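Local atomic coordinates of ABC-type amino acid transport system, periplasmic component (Caldanaerobacter subterraneus subsp. tengcongensis MB4, PDB entry 4YMX), a protein that binds arginine and, as the periplasmic component of an amino acid ABC transporter, probably hands it on to the membrane-embedded part for uptake. Residues Thr156-Ala161 against Val167-Leu172; Asp177-Leu182 against Ile190-Thr195; Ala161-Asn166 against Asn216-Gly221; Asp135-Lys140 against Lys145-Ala150. All blocks are in the same frame, centred on the assembly; numbering follows the deposited sequence.

Contact 1 (Thr156-Ala161 against Val167-Leu172); sequences TSEEAA and VKLKQL. With ARG (arginine), chain C.
Glu158 and Ala161 meet Gln171, Leu169 and Val167 where helix 156-161 runs back nearly antiparallel to strand 168-172, the two axes 10.0 Å apart. At the helix start Thr156 faces the ligand instead: its backbone N gives a hydrogen bond to OXT of the bound arginine at 2.9 Å, consistent with a helix N terminus favouring a carboxylate. Two residues on, Glu158 reaches toward the strand, CG anti to the backbone N (chi1 173°) and the chain extended. Its OE2 receives the Gln171 NE2 hydrogen at 2.8 Å, an almost linear bond with an N-H...O angle of 176°. The donor lies in the plane of its own amide but approaches OE2 from the anti side, 30° out of the carboxylate plane. OE1 is bonded to the backbone N of Gly154, so this buried carboxylate is gripped at both oxygens. With the carboxylate cut back to an alanine, the Gln171 amide would probably lose its acceptor and the Gly154 N-H its partner. These bonds lie within a beta-alpha-beta unit of the second lobe, in which strand 148-152 leads through helix 156-161 to its parallel neighbour 168-172, an edge strand of the sheet. Nearer the backbone, Glu158 CG stands 4.3 Å from Leu169 CD1. One turn further along, Ala161 CB touches Leu169 CD2 at 3.7 Å; both leucine contacts belong to the modelled conformer, one of two. At the helix end the Ala161 carbonyl O lies 3.5 Å from Val167 CG1, the branch that chi1 places between backbone N and carbonyl carbon.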
loop_
_atom_site.group_PDB
_atom_site.type_symbol
_atom_site.label_atom_id
_atom_site.label_comp_id
_atom_site.label_asym_id
_atom_site.label_seq_id
_atom_site.Cartn_x
_atom_site.Cartn_y
_atom_site.Cartn_z
ATOM N N THR A 156 -2.070 -0.778 -8.556
ATOM C CA THR A 156 -1.670 0.216 -9.546
ATOM C C THR A 156 -0.232 -0.023 -10.019
ATOM O O THR A 156 0.128 0.341 -11.141
ATOM C CB THR A 156 -1.778 1.626 -8.988
ATOM O OG1 THR A 156 -1.018 1.703 -7.777
ATOM C CG2 THR A 156 -3.238 1.966 -8.703
ATOM N N SER A 157 0.588 -0.634 -9.170
ATOM C CA SER A 157 1.950 -0.998 -9.569
ATOM C C SER A 157 1.890 -2.000 -10.714
ATOM O O SER A 157 2.604 -1.864 -11.709
ATOM C CB SER A 157 2.717 -1.581 -8.379
ATOM O OG SER A 157 2.729 -0.659 -7.293
ATOM N N GLU A 158 1.020 -2.993 -10.583
ATOM C CA GLU A 158 0.790 -3.949 -11.659
ATOM C C GLU A 158 0.258 -3.264 -12.923
ATOM O O GLU A 158 0.714 -3.548 -14.032
ATOM C CB GLU A 158 -0.172 -5.033 -11.179
ATOM C CG GLU A 158 -0.626 -6.016 -12.255
ATOM C CD GLU A 158 -1.533 -7.070 -11.687
ATOM O OE1 GLU A 158 -2.591 -6.700 -11.127
ATOM O OE2 GLU A 158 -1.184 -8.267 -11.769
ATOM N N GLU A 159 -0.697 -2.355 -12.754
ATOM C CA GLU A 159 -1.216 -1.569 -13.876
ATOM C C GLU A 159 -0.098 -0.829 -14.614
ATOM O O GLU A 159 -0.067 -0.786 -15.852
ATOM C CB GLU A 159 -2.243 -0.565 -13.356
ATOM C CG GLU A 159 -2.871 0.297 -14.423
ATOM C CD GLU A 159 -3.845 1.308 -13.848
ATOM O OE1 GLU A 159 -4.426 1.040 -12.771
ATOM O OE2 GLU A 159 -4.018 2.377 -14.471
ATOM N N ALA A 160 0.827 -0.252 -13.851
ATOM C CA ALA A 160 1.937 0.488 -14.438
ATOM C C ALA A 160 2.851 -0.446 -15.230
ATOM O O ALA A 160 3.247 -0.141 -16.366
ATOM C CB ALA A 160 2.714 1.225 -13.348
ATOM N N ALA A 161 3.178 -1.593 -14.642
ATOM C CA ALA A 161 4.093 -2.531 -15.292
ATOM C C ALA A 161 3.510 -3.128 -16.565
ATOM O O ALA A 161 4.255 -3.428 -17.507
ATOM C CB ALA A 161 4.506 -3.632 -14.327
ATOM N N VAL A 167 6.621 -6.741 -21.704
ATOM C CA VAL A 167 6.901 -7.070 -20.311
ATOM C C VAL A 167 6.564 -8.531 -20.003
ATOM O O VAL A 167 5.597 -9.099 -20.535
ATOM C CB VAL A 167 6.142 -6.127 -19.344
ATOM C CG1 VAL A 167 4.641 -6.382 -19.399
ATOM C CG2 VAL A 167 6.662 -6.284 -17.918
ATOM N N LYS A 168 7.396 -9.151 -19.180
ATOM C CA LYS A 168 7.082 -10.456 -18.626
ATOM C C LYS A 168 6.697 -10.233 -17.173
ATOM O O LYS A 168 7.557 -10.109 -16.297
ATOM C CB LYS A 168 8.276 -11.404 -18.741
ATOM C CG LYS A 168 8.817 -11.496 -20.164
ATOM C CD LYS A 168 10.007 -12.442 -20.269
ATOM C CE LYS A 168 10.625 -12.387 -21.665
ATOM N NZ LYS A 168 11.658 -13.441 -21.872
ATOM N N LEU A 169 5.394 -10.146 -16.922
ATOM C CA LEU A 169 4.906 -9.901 -15.573
ATOM C C LEU A 169 5.152 -11.106 -14.679
ATOM O O LEU A 169 4.871 -12.243 -15.065
ATOM C CB LEU A 169 3.407 -9.600 -15.579
ATOM C CG LEU A 169 2.890 -8.205 -15.917
ATOM C CD1 LEU A 169 1.445 -8.101 -15.458
ATOM C CD2 LEU A 169 3.737 -7.119 -15.272
ATOM N N LYS A 170 5.668 -10.854 -13.484
ATOM C CA LYS A 170 5.717 -11.872 -12.437
ATOM C C LYS A 170 4.801 -11.386 -11.318
ATOM O O LYS A 170 5.092 -10.386 -10.649
ATOM C CB LYS A 170 7.137 -12.079 -11.920
ATOM C CG LYS A 170 7.273 -13.301 -11.000
ATOM C CD LYS A 170 8.711 -13.509 -10.554
ATOM C CE LYS A 170 8.899 -14.866 -9.868
ATOM N NZ LYS A 170 8.057 -15.004 -8.641
ATOM N N GLN A 171 3.685 -12.082 -11.131
ATOM C CA GLN A 171 2.604 -11.600 -10.277
ATOM C C GLN A 171 2.627 -12.274 -8.919
ATOM O O GLN A 171 2.578 -13.505 -8.826
ATOM C CB GLN A 171 1.261 -11.829 -10.978
ATOM C CG GLN A 171 1.116 -10.945 -12.211
ATOM C CD GLN A 171 0.015 -11.390 -13.143
ATOM O OE1 GLN A 171 0.128 -12.418 -13.809
ATOM N NE2 GLN A 171 -1.055 -10.611 -13.206
ATOM N N LEU A 172 2.695 -11.466 -7.864
ATOM C CA LEU A 172 2.792 -11.983 -6.499
ATOM C C LEU A 172 1.627 -11.520 -5.624
ATOM O O LEU A 172 1.129 -10.400 -5.767
ATOM C CB LEU A 172 4.106 -11.512 -5.854
ATOM C CG LEU A 172 5.426 -12.176 -6.273
ATOM C CD1 LEU A 172 5.370 -13.691 -6.073
ATOM C CD2 LEU A 172 5.827 -11.824 -7.707
HETATM N N ARG C . -1.185 1.901 -3.872
HETATM C CA ARG C . -1.226 0.647 -4.670
HETATM C C ARG C . -2.658 0.265 -4.998
HETATM O O ARG C . -3.601 0.874 -4.496
HETATM C CB ARG C . -0.545 -0.490 -3.908
HETATM C CG ARG C . -1.102 -0.721 -2.517
HETATM C CD ARG C . -0.590 -2.020 -1.916
HETATM N NE ARG C . -0.854 -2.077 -0.486
HETATM C CZ ARG C . -0.515 -3.090 0.302
HETATM N NH1 ARG C . 0.102 -4.152 -0.187
HETATM N NH2 ARG C . -0.805 -3.036 1.588
HETATM O OXT ARG C . -2.895 -0.659 -5.774
#

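Contact 2 (Asp177-Leu182 against Ile190-Thr195). With ARG (arginine), chain C.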
loop_
_atom_site.group_PDB
_atom_site.type_symbol
_atom_site.label_atom_id
_atom_site.label_comp_id
_atom_site.label_asym_id
_atom_site.label_seq_id
_atom_site.Cartn_x
_atom_site.Cartn_y
_atom_site.Cartn_z
ATOM N N ASP A 177 7.424 -11.170 -1.212
ATOM C CA ASP A 177 7.913 -12.143 -2.185
ATOM C C ASP A 177 8.526 -11.503 -3.419
ATOM O O ASP A 177 9.413 -12.079 -4.047
ATOM C CB ASP A 177 6.807 -13.131 -2.549
ATOM C CG ASP A 177 6.461 -14.027 -1.396
ATOM O OD1 ASP A 177 7.374 -14.716 -0.893
ATOM O OD2 ASP A 177 5.295 -14.012 -0.955
ATOM N N GLU A 178 8.084 -10.296 -3.754
ATOM C CA GLU A 178 8.673 -9.554 -4.862
ATOM C C GLU A 178 10.117 -9.205 -4.558
ATOM O O GLU A 178 10.986 -9.292 -5.428
ATOM C CB GLU A 178 7.860 -8.289 -5.134
ATOM C CG GLU A 178 6.413 -8.590 -5.504
ATOM C CD GLU A 178 5.558 -7.349 -5.529
ATOM O OE1 GLU A 178 5.988 -6.325 -6.113
ATOM O OE2 GLU A 178 4.448 -7.389 -4.948
ATOM N N PHE A 179 10.377 -8.800 -3.320
ATOM C CA PHE A 179 11.741 -8.496 -2.925
ATOM C C PHE A 179 12.619 -9.736 -2.853
ATOM O O PHE A 179 13.796 -9.684 -3.228
ATOM C CB PHE A 179 11.760 -7.681 -1.630
ATOM C CG PHE A 179 11.449 -6.230 -1.856
ATOM C CD1 PHE A 179 12.475 -5.333 -2.092
ATOM C CD2 PHE A 179 10.129 -5.781 -1.906
ATOM C CE1 PHE A 179 12.202 -3.995 -2.336
ATOM C CE2 PHE A 179 9.846 -4.446 -2.147
ATOM C CZ PHE A 179 10.890 -3.554 -2.364
ATOM N N MET A 180 12.045 -10.857 -2.423
ATOM C CA MET A 180 12.782 -12.113 -2.451
ATOM C C MET A 180 13.120 -12.511 -3.891
ATOM O O MET A 180 14.227 -12.981 -4.167
ATOM C CB MET A 180 12.001 -13.216 -1.732
ATOM C CG MET A 180 11.936 -13.012 -0.223
ATOM S SD MET A 180 10.625 -13.983 0.560
ATOM C CE MET A 180 11.191 -15.647 0.227
ATOM N N ASP A 181 12.184 -12.285 -4.809
ATOM C CA ASP A 181 12.419 -12.566 -6.224
ATOM C C ASP A 181 13.601 -11.768 -6.758
ATOM O O ASP A 181 14.491 -12.306 -7.419
ATOM C CB ASP A 181 11.189 -12.207 -7.065
ATOM C CG ASP A 181 10.080 -13.212 -6.948
ATOM O OD1 ASP A 181 10.339 -14.367 -6.544
ATOM O OD2 ASP A 181 8.935 -12.844 -7.292
ATOM N N LEU A 182 13.603 -10.468 -6.488
ATOM C CA LEU A 182 14.678 -9.614 -6.977
ATOM C C LEU A 182 16.013 -10.012 -6.360
ATOM O O LEU A 182 17.027 -10.112 -7.066
ATOM C CB LEU A 182 14.360 -8.138 -6.725
ATOM C CG LEU A 182 15.369 -7.152 -7.330
ATOM C CD1 LEU A 182 15.417 -7.262 -8.849
ATOM C CD2 LEU A 182 15.043 -5.724 -6.903
ATOM N N ILE A 190 11.376 -4.608 -9.728
ATOM C CA ILE A 190 10.097 -4.550 -9.032
ATOM C C ILE A 190 9.471 -3.180 -9.293
ATOM O O ILE A 190 10.180 -2.181 -9.343
ATOM C CB ILE A 190 10.299 -4.670 -7.511
ATOM C CG1 ILE A 190 11.030 -5.960 -7.143
ATOM C CG2 ILE A 190 8.968 -4.569 -6.768
ATOM C CD1 ILE A 190 11.497 -5.976 -5.684
ATOM N N VAL A 191 8.151 -3.117 -9.439
ATOM C CA VAL A 191 7.463 -1.828 -9.400
ATOM C C VAL A 191 6.654 -1.751 -8.118
ATOM O O VAL A 191 5.849 -2.639 -7.833
ATOM C CB VAL A 191 6.528 -1.617 -10.614
ATOM C CG1 VAL A 191 5.769 -0.300 -10.481
ATOM C CG2 VAL A 191 7.332 -1.633 -11.910
ATOM N N VAL A 192 6.881 -0.700 -7.336
ATOM C CA VAL A 192 6.289 -0.580 -6.005
ATOM C C VAL A 192 6.394 0.872 -5.570
ATOM O O VAL A 192 7.156 1.630 -6.160
ATOM C CB VAL A 192 6.999 -1.543 -5.003
ATOM C CG1 VAL A 192 8.410 -1.061 -4.687
ATOM C CG2 VAL A 192 6.184 -1.731 -3.722
ATOM N N GLU A 193 5.614 1.273 -4.569
ATOM C CA GLU A 193 5.650 2.648 -4.105
ATOM C C GLU A 193 6.972 2.997 -3.442
ATOM O O GLU A 193 7.594 2.161 -2.772
ATOM C CB GLU A 193 4.474 2.942 -3.173
ATOM C CG GLU A 193 3.284 3.517 -3.898
ATOM C CD GLU A 193 1.991 2.867 -3.490
ATOM O OE1 GLU A 193 1.613 1.855 -4.106
ATOM O OE2 GLU A 193 1.347 3.381 -2.556
ATOM N N ASP A 194 7.372 4.249 -3.632
ATOM C CA ASP A 194 8.646 4.785 -3.160
ATOM C C ASP A 194 8.872 4.580 -1.666
ATOM O O ASP A 194 9.907 4.075 -1.244
ATOM C CB ASP A 194 8.694 6.287 -3.480
ATOM C CG ASP A 194 10.024 6.932 -3.120
ATOM O OD1 ASP A 194 11.062 6.248 -3.169
ATOM O OD2 ASP A 194 10.018 8.143 -2.801
ATOM N N THR A 195 7.900 4.970 -0.851
ATOM C CA THR A 195 8.094 4.888 0.596
ATOM C C THR A 195 8.243 3.449 1.066
ATOM O O THR A 195 8.979 3.164 2.010
ATOM C CB THR A 195 6.968 5.570 1.368
ATOM O OG1 THR A 195 5.715 4.993 0.994
ATOM C CG2 THR A 195 6.966 7.065 1.081
HETATM N N ARG C . -1.185 1.901 -3.872
HETATM C CA ARG C . -1.226 0.647 -4.670
HETATM C C ARG C . -2.658 0.265 -4.998
HETATM O O ARG C . -3.601 0.874 -4.496
HETATM C CB ARG C . -0.545 -0.490 -3.908
HETATM C CG ARG C . -1.102 -0.721 -2.517
HETATM C CD ARG C . -0.590 -2.020 -1.916
HETATM N NE ARG C . -0.854 -2.077 -0.486
HETATM C CZ ARG C . -0.515 -3.090 0.302
HETATM N NH1 ARG C . 0.102 -4.152 -0.187
HETATM N NH2 ARG C . -0.805 -3.036 1.588
HETATM O OXT ARG C . -2.895 -0.659 -5.774
HETATM O O HOH W 1 4.257 -4.311 -6.329
#
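Ile190 plugs into helix 177-182 through its terminal methyl, meeting Glu178, Phe179 and Leu182. The apolar contacts dominate. With CG1 beside its backbone N and the chain then extended (chi2 168°), Ile190 carries CD1 over the centre of the Phe179 ring, 3.7 Å from the centroid and 9° off the ring normal, a well-formed CH-pi contact. Leu182 CB closes on the same methyl at 3.7 Å, while Phe179 CZ reaches Val192 CG1 more loosely at 4.2 Å. The ring also stacks with Tyr200. Replacing the Phe179 ring by the methyl of an alanine is likely to open a gap over Ile190 CD1 and leave Tyr200 without its stacking partner. Against the backbone, CD1 lies 3.4 Å from Glu178 O. Polar contact is made through water: one molecule donates to Glu178 OE1 at 2.7 Å and to Val191 O at 2.8 Å, bridging the two acceptors. Glu193, at the N-cap position of the following helix, gives OE1 to the bound arginine, whose N donates to it at 2.8 Å. Helix and strand cross at -142°, the helix packing on strand 189-193 of the mixed sheet as in an alpha/beta lobe of the type II periplasmic binding fold, with the ligand site at the strand's C-terminal end.

Contact 3 (Ala161-Asn166 against Asn216-Gly221); sequences AKKIPN and NNVENG
Lys163 and Asn217 mark the closest backbone approach, their CA atoms 9.8 Å apart, so the two loops meet through a long side chain. Residues 161-164 form a type I beta turn closed by Ile164 N to Ala161 O at 3.0 Å, which sets Lys163 at the turn's third position. Facing it, Asn217 is the centre of an inverse gamma turn, held by a weak bond from Val218 N to Asn216 O. Within that second loop the Asn220 amide also gives a weak hydrogen bond to Asn216 OD1.

From its turn Lys163 stretches across with a single bend, at CG-CD (chi3 -76°), and this brings NZ to 2.8 Å from Asn217 O. Two carbons of the same loop lie near the ammonium end, Asn217 CB and Val218 CG1, each 4.0 Å from NZ. Both Lys163 and Asn217 are exposed, and the contact lies at the surface.

Val218 also packs on Glu159 and Ala160, bringing its loop against helix 156-161. Asn216 OD1 accepts from Gln128 N, at the start of strand 128-133. The contact thus joins the turn after helix 156-161 to the connection from strand 207-210 to strand 222-227, where the chain returns from the second lobe's sheet to that of the first.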
loop_
_atom_site.group_PDB
_atom_site.type_symbol
_atom_site.label_atom_id
_atom_site.label_comp_id
_atom_site.label_asym_id
_atom_site.label_seq_id
_atom_site.Cartn_x
_atom_site.Cartn_y
_atom_site.Cartn_z
ATOM N N ALA A 161 3.178 -1.593 -14.642
ATOM C CA ALA A 161 4.093 -2.531 -15.292
ATOM C C ALA A 161 3.510 -3.128 -16.565
ATOM O O ALA A 161 4.255 -3.428 -17.507
ATOM C CB ALA A 161 4.506 -3.632 -14.327
ATOM N N LYS A 162 2.186 -3.287 -16.609
ATOM C CA LYS A 162 1.530 -3.894 -17.772
ATOM C C LYS A 162 1.703 -3.070 -19.041
ATOM O O LYS A 162 1.529 -3.587 -20.147
ATOM C CB LYS A 162 0.041 -4.114 -17.507
ATOM C CG LYS A 162 -0.271 -5.345 -16.693
ATOM C CD LYS A 162 -1.777 -5.453 -16.462
ATOM C CE LYS A 162 -2.154 -6.751 -15.773
ATOM N NZ LYS A 162 -3.624 -6.814 -15.523
ATOM N N LYS A 163 2.043 -1.798 -18.882
ATOM C CA LYS A 163 2.209 -0.902 -20.023
ATOM C C LYS A 163 3.600 -0.979 -20.652
ATOM O O LYS A 163 3.831 -0.427 -21.730
ATOM C CB LYS A 163 1.870 0.532 -19.619
ATOM C CG LYS A 163 0.398 0.704 -19.291
ATOM C CD LYS A 163 0.052 2.145 -18.952
ATOM C CE LYS A 163 0.527 2.510 -17.560
ATOM N NZ LYS A 163 0.189 3.916 -17.207
ATOM N N ILE A 164 4.519 -1.667 -19.980
ATOM C CA ILE A 164 5.879 -1.814 -20.486
ATOM C C ILE A 164 5.871 -2.751 -21.690
ATOM O O ILE A 164 5.336 -3.855 -21.613
ATOM C CB ILE A 164 6.812 -2.372 -19.404
ATOM C CG1 ILE A 164 6.937 -1.378 -18.246
ATOM C CG2 ILE A 164 8.182 -2.706 -19.983
ATOM C CD1 ILE A 164 7.459 -2.001 -16.952
ATOM N N PRO A 165 6.441 -2.305 -22.821
ATOM C CA PRO A 165 6.434 -3.147 -24.029
ATOM C C PRO A 165 7.074 -4.522 -23.806
ATOM O O PRO A 165 8.178 -4.617 -23.255
ATOM C CB PRO A 165 7.255 -2.329 -25.033
ATOM C CG PRO A 165 7.071 -0.905 -24.583
ATOM C CD PRO A 165 7.022 -0.974 -23.074
ATOM N N ASN A 166 6.358 -5.574 -24.209
ATOM C CA ASN A 166 6.844 -6.951 -24.108
ATOM C C ASN A 166 7.241 -7.378 -22.696
ATOM O O ASN A 166 8.079 -8.263 -22.509
ATOM C CB ASN A 166 7.986 -7.194 -25.101
ATOM C CG ASN A 166 7.550 -6.977 -26.533
ATOM O OD1 ASN A 166 8.058 -6.094 -27.230
ATOM N ND2 ASN A 166 6.585 -7.773 -26.976
ATOM N N ASN A 216 5.355 6.228 -13.235
ATOM C CA ASN A 216 4.408 6.838 -12.306
ATOM C C ASN A 216 3.138 7.371 -12.985
ATOM O O ASN A 216 2.361 8.112 -12.374
ATOM C CB ASN A 216 5.107 7.945 -11.508
ATOM C CG ASN A 216 4.340 8.350 -10.262
ATOM O OD1 ASN A 216 3.796 7.502 -9.546
ATOM N ND2 ASN A 216 4.264 9.662 -10.016
ATOM N N ASN A 217 2.903 6.967 -14.229
ATOM C CA ASN A 217 1.728 7.440 -14.971
ATOM C C ASN A 217 0.458 6.654 -14.642
ATOM O O ASN A 217 -0.243 6.151 -15.527
ATOM C CB ASN A 217 1.988 7.448 -16.482
ATOM C CG ASN A 217 3.012 8.486 -16.898
ATOM O OD1 ASN A 217 3.365 9.384 -16.131
ATOM N ND2 ASN A 217 3.486 8.372 -18.130
ATOM N N VAL A 218 0.191 6.514 -13.346
ATOM C CA VAL A 218 -1.032 5.888 -12.853
ATOM C C VAL A 218 -1.615 6.808 -11.797
ATOM O O VAL A 218 -0.966 7.775 -11.385
ATOM C CB VAL A 218 -0.760 4.502 -12.226
ATOM C CG1 VAL A 218 -0.389 3.503 -13.299
ATOM C CG2 VAL A 218 0.344 4.609 -11.169
ATOM N N GLU A 219 -2.835 6.518 -11.362
ATOM C CA GLU A 219 -3.449 7.274 -10.278
ATOM C C GLU A 219 -2.628 7.091 -8.999
ATOM O O GLU A 219 -2.081 6.009 -8.750
ATOM C CB GLU A 219 -4.916 6.853 -10.089
ATOM C CG GLU A 219 -5.806 7.264 -11.269
ATOM C CD GLU A 219 -7.036 6.396 -11.456
ATOM O OE1 GLU A 219 -8.163 6.913 -11.271
ATOM O OE2 GLU A 219 -6.884 5.209 -11.817
ATOM N N ASN A 220 -2.515 8.159 -8.214
ATOM C CA ASN A 220 -1.672 8.159 -7.024
ATOM C C ASN A 220 -2.465 8.463 -5.762
ATOM O O ASN A 220 -3.639 8.844 -5.822
ATOM C CB ASN A 220 -0.526 9.178 -7.154
ATOM C CG ASN A 220 0.246 9.048 -8.464
ATOM O OD1 ASN A 220 0.192 9.946 -9.315
ATOM N ND2 ASN A 220 0.976 7.940 -8.630
ATOM N N GLY A 221 -1.813 8.283 -4.621
ATOM C CA GLY A 221 -2.411 8.623 -3.344
ATOM C C GLY A 221 -3.065 7.438 -2.668
ATOM O O GLY A 221 -3.343 6.418 -3.302
#

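Contact 4 (Asp135-Lys140 against Lys145-Ala150); sequences DSPISK and KVKTIA
Lys147 lays its aliphatic chain across Ile138, the two side chains meeting steeply inclined rather than alongside. The lysine turns once, at CB-CG (chi2 -75°), and then runs straight to NZ, so that its methylenes from CG to CE pass the isoleucine while the ammonium continues toward Pro137. Ile138 presents its longer branch: CG1 stands 4.2 Å from Lys147 CE, and CD1 stands 4.3 Å from Lys147 CG. NZ ends 4.2 Å from Pro137 CG, at the rim of the proline ring. These are loose van der Waals distances, and they hold for the modelled conformer of Lys147, one of two, so the packing is probably partly mobile. Ile138, which is buried, rests also on Leu144.

The backbone of Ile138 is held by its own loop. Its N donates to Ser136 OG at 3.0 Å, with an N-H...O angle of 162°, closing an ST turn around Pro137. Beyond Lys147 the chain enters strand 148-152, where Thr148 N bonds to Asp188 OD2 and Ile149 packs on Val191. The contact brings the ST-turn loop beside the entry to this strand, within the connection between strands 128-133 and 148-152 in the second alpha/beta lobe of a type II periplasmic binding protein.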
loop_
_atom_site.group_PDB
_atom_site.type_symbol
_atom_site.label_atom_id
_atom_site.label_comp_id
_atom_site.label_asym_id
_atom_site.label_seq_id
_atom_site.Cartn_x
_atom_site.Cartn_y
_atom_site.Cartn_z
ATOM N N ASP A 135 23.871 -3.632 -9.234
ATOM C CA ASP A 135 24.631 -3.877 -10.456
ATOM C C ASP A 135 23.747 -4.183 -11.655
ATOM O O ASP A 135 24.185 -4.799 -12.627
ATOM C CB ASP A 135 25.656 -4.999 -10.256
ATOM C CG ASP A 135 25.013 -6.355 -10.031
ATOM O OD1 ASP A 135 23.802 -6.419 -9.735
ATOM O OD2 ASP A 135 25.733 -7.373 -10.140
ATOM N N SER A 136 22.496 -3.748 -11.595
ATOM C CA SER A 136 21.555 -4.010 -12.675
ATOM C C SER A 136 21.966 -3.289 -13.952
ATOM O O SER A 136 22.452 -2.161 -13.900
ATOM C CB SER A 136 20.175 -3.517 -12.265
ATOM O OG SER A 136 19.252 -3.595 -13.340
ATOM N N PRO A 137 21.722 -3.917 -15.105
ATOM C CA PRO A 137 21.920 -3.228 -16.386
ATOM C C PRO A 137 20.796 -2.247 -16.723
ATOM O O PRO A 137 20.865 -1.545 -17.735
ATOM C CB PRO A 137 21.935 -4.375 -17.391
ATOM C CG PRO A 137 21.030 -5.411 -16.768
ATOM C CD PRO A 137 21.285 -5.317 -15.280
ATOM N N ILE A 138 19.766 -2.187 -15.884
ATOM C CA ILE A 138 18.659 -1.262 -16.120
ATOM C C ILE A 138 18.959 0.116 -15.538
ATOM O O ILE A 138 19.248 0.224 -14.348
ATOM C CB ILE A 138 17.381 -1.807 -15.464
ATOM C CG1 ILE A 138 16.963 -3.106 -16.148
ATOM C CG2 ILE A 138 16.262 -0.758 -15.495
ATOM C CD1 ILE A 138 15.889 -3.872 -15.394
ATOM N N SER A 139 18.884 1.158 -16.368
ATOM C CA SER A 139 19.135 2.535 -15.923
ATOM C C SER A 139 17.944 3.446 -16.152
ATOM O O SER A 139 17.777 4.461 -15.470
ATOM C CB SER A 139 20.330 3.128 -16.672
ATOM O OG SER A 139 21.523 2.438 -16.387
ATOM N N LYS A 140 17.134 3.116 -17.146
ATOM C CA LYS A 140 16.057 4.003 -17.534
ATOM C C LYS A 140 14.846 3.224 -18.008
ATOM O O LYS A 140 14.917 2.002 -18.202
ATOM C CB LYS A 140 16.533 4.979 -18.608
ATOM C CG LYS A 140 16.988 4.313 -19.892
ATOM C CD LYS A 140 17.618 5.338 -20.834
ATOM C CE LYS A 140 18.032 4.701 -22.153
ATOM N NZ LYS A 140 19.025 3.615 -21.963
ATOM N N LYS A 145 11.889 -2.755 -21.245
ATOM C CA LYS A 145 11.308 -3.572 -22.311
ATOM C C LYS A 145 11.805 -5.010 -22.251
ATOM O O LYS A 145 12.999 -5.254 -22.049
ATOM C CB LYS A 145 11.625 -2.985 -23.688
ATOM C CG LYS A 145 10.982 -1.649 -23.949
ATOM C CD LYS A 145 11.309 -1.153 -25.345
ATOM C CE LYS A 145 10.687 0.210 -25.561
ATOM N NZ LYS A 145 10.977 1.091 -24.394
ATOM N N VAL A 146 10.880 -5.952 -22.440
ATOM C CA VAL A 146 11.182 -7.389 -22.491
ATOM C C VAL A 146 11.703 -7.979 -21.166
ATOM O O VAL A 146 12.144 -9.131 -21.119
ATOM C CB VAL A 146 12.165 -7.758 -23.662
ATOM C CG1 VAL A 146 11.969 -9.215 -24.088
ATOM C CG2 VAL A 146 11.961 -6.849 -24.874
ATOM N N LYS A 147 11.652 -7.193 -20.096
ATOM C CA LYS A 147 12.171 -7.643 -18.808
ATOM C C LYS A 147 11.109 -8.335 -17.954
ATOM O O LYS A 147 9.906 -8.173 -18.174
ATOM C CB LYS A 147 12.765 -6.464 -18.031
ATOM C CG LYS A 147 13.944 -5.789 -18.719
ATOM C CD LYS A 147 15.206 -6.642 -18.616
ATOM C CE LYS A 147 16.405 -5.921 -19.217
ATOM N NZ LYS A 147 17.675 -6.675 -18.986
ATOM N N THR A 148 11.571 -9.112 -16.979
ATOM C CA THR A 148 10.689 -9.769 -16.022
ATOM C C THR A 148 10.518 -8.825 -14.842
ATOM O O THR A 148 11.486 -8.474 -14.164
ATOM C CB THR A 148 11.261 -11.122 -15.577
ATOM O OG1 THR A 148 11.388 -11.972 -16.727
ATOM C CG2 THR A 148 10.343 -11.809 -14.552
ATOM N N ILE A 149 9.284 -8.386 -14.628
ATOM C CA ILE A 149 8.994 -7.359 -13.631
ATOM C C ILE A 149 8.044 -7.910 -12.577
ATOM O O ILE A 149 6.930 -8.337 -12.898
ATOM C CB ILE A 149 8.360 -6.128 -14.296
ATOM C CG1 ILE A 149 9.230 -5.655 -15.467
ATOM C CG2 ILE A 149 8.134 -5.020 -13.260
ATOM C CD1 ILE A 149 10.598 -5.174 -15.072
ATOM N N ALA A 150 8.486 -7.913 -11.314
ATOM C CA ALA A 150 7.646 -8.396 -10.219
ATOM C C ALA A 150 6.707 -7.292 -9.757
ATOM O O ALA A 150 7.123 -6.142 -9.565
ATOM C CB ALA A 150 8.487 -8.897 -9.061
#

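How the contacts relate
From the N terminus, contact 4 comes first, closing the loop between strands 128-133 and 148-152. Contact 1 follows in series, closing the short connection between helix 156-161 and strand 168-172, and contact 2 then joins the next helix, 175-183, to strand 189-193. Contact 3 crosses contact 1, sharing Ala161 with it, and spans a much longer loop inside which contact 2 is nested. Strand 148-152 lies between 168-172 and 189-193, so contacts 1, 2 and 4 meet in one sheet; a salt bridge from Lys170 to Asp181 further ties contact 1 to contact 2. Contacts 1 and 2 both reach the bound arginine.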